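Local coordinates for venom protein 51.1 (PDB 6ATY) that probably acts as a neurotoxin that lowers the action potential of myelinated nerves, as a compact scorpion venom peptide dense in disulfides, at residues Lys8-Pro11 with Ser12-Leu15. Numbering follows the deposited sequence.
Sequences KCSP and SIDL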
loop_
_atom_site.group_PDB
_atom_site.type_symbol
_atom_site.label_atom_id
_atom_site.label_comp_id
_atom_site.label_asym_id
_atom_site.label_seq_id
_atom_site.Cartn_x
_atom_site.Cartn_y
_atom_site.Cartn_z
ATOM N N LYS A 8 -1.364 -6.076 -5.467
ATOM C CA LYS A 8 -0.263 -5.858 -6.406
ATOM C C LYS A 8 -0.205 -4.404 -6.802
ATOM O O LYS A 8 -1.239 -3.750 -7.005
ATOM C CB LYS A 8 -0.476 -6.720 -7.641
ATOM C CG LYS A 8 0.746 -6.855 -8.519
ATOM C CD LYS A 8 0.588 -7.977 -9.511
ATOM C CE LYS A 8 1.713 -7.979 -10.540
ATOM N NZ LYS A 8 2.998 -8.329 -9.902
ATOM N N CYS A 9 1.014 -3.929 -6.970
ATOM C CA CYS A 9 1.306 -2.517 -7.235
ATOM C C CYS A 9 2.604 -2.367 -8.032
ATOM O O CYS A 9 3.382 -3.304 -8.160
ATOM C CB CYS A 9 1.412 -1.729 -5.934
ATOM S SG CYS A 9 2.644 -2.388 -4.794
ATOM N N SER A 10 2.829 -1.156 -8.515
ATOM C CA SER A 10 4.127 -0.766 -9.089
ATOM C C SER A 10 4.571 0.530 -8.425
ATOM O O SER A 10 3.801 1.483 -8.356
ATOM C CB SER A 10 4.001 -0.543 -10.602
ATOM O OG SER A 10 5.121 0.194 -11.124
ATOM N N PRO A 11 5.860 0.614 -8.026
ATOM C CA PRO A 11 6.365 1.869 -7.540
ATOM C C PRO A 11 6.251 3.035 -8.489
ATOM O O PRO A 11 6.167 4.190 -8.025
ATOM C CB PRO A 11 7.836 1.552 -7.246
ATOM C CG PRO A 11 7.804 0.126 -6.845
ATOM C CD PRO A 11 6.878 -0.445 -7.883
ATOM N N SER A 12 6.188 2.755 -9.785
ATOM C CA SER A 12 6.136 3.802 -10.792
ATOM C C SER A 12 4.777 4.489 -10.901
ATOM O O SER A 12 4.677 5.607 -11.456
ATOM C CB SER A 12 6.580 3.243 -12.164
ATOM O OG SER A 12 7.983 2.996 -12.137
ATOM N N ILE A 13 3.740 3.823 -10.422
ATOM C CA ILE A 13 2.413 4.373 -10.330
ATOM C C ILE A 13 1.767 3.801 -9.065
ATOM O O ILE A 13 0.896 2.947 -9.087
ATOM C CB ILE A 13 1.588 4.201 -11.641
ATOM C CG1 ILE A 13 0.140 4.685 -11.496
ATOM C CG2 ILE A 13 1.629 2.770 -12.142
ATOM C CD1 ILE A 13 0.019 6.086 -10.982
ATOM N N ASP A 14 2.265 4.295 -7.945
ATOM C CA ASP A 14 2.025 3.695 -6.634
ATOM C C ASP A 14 0.724 4.208 -6.075
ATOM O O ASP A 14 0.623 5.365 -5.585
ATOM C CB ASP A 14 3.204 3.981 -5.713
ATOM C CG ASP A 14 3.061 3.404 -4.320
ATOM O OD1 ASP A 14 1.952 2.910 -3.920
ATOM O OD2 ASP A 14 4.120 3.440 -3.598
ATOM N N LEU A 15 -0.276 3.321 -6.123
ATOM C CA LEU A 15 -1.610 3.610 -5.596
ATOM C C LEU A 15 -1.963 2.886 -4.266
ATOM O O LEU A 15 -3.152 2.734 -3.903
ATOM C CB LEU A 15 -2.653 3.295 -6.669
ATOM C CG LEU A 15 -2.427 3.971 -8.028
ATOM C CD1 LEU A 15 -3.475 3.511 -9.052
ATOM C CD2 LEU A 15 -2.414 5.488 -7.933
HETATM O O HOH W 1 0.440 0.677 -7.937
HETATM O O HOH W 2 4.030 6.566 -7.974
#
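S10 grips the start of the turn twice. Its OG accepts a hydrogen bond from S12 N at 3.1 Å, N-H...O angle 148°. A chi1 of 163° turns OG anti to the backbone N and beside the carbonyl carbon, where it meets S12 N. There it also meets S12 CB at 3.5 Å. The carbonyl O of S10 takes I13 N at 3.1 Å. This donor sits well above the carbonyl plane, 56° out of it. The OG bond forms an ST turn. The carbonyl bond closes a type I beta turn, S10 to I13, with P11 and S12 at its corners. The turn lies in the loop joining strand 3-8 to helix 16-22 of the cystine-stabilised alpha-beta fold of scorpion toxins, where L15 is the N-cap residue. C9, just before it, is disulfide-bonded to C30. D14 brings its CB to 3.7 Å from S10 O. Its carboxylate reaches elsewhere: OD2 takes C30 N of strand 27-31, and OD1 takes C16 N at the start of helix 16-22. The outer side is looser. S12 and I13 are exposed. Two waters join backbone atoms: one links S10 N, I13 O and L15 N, and another links P11 O to D14 N.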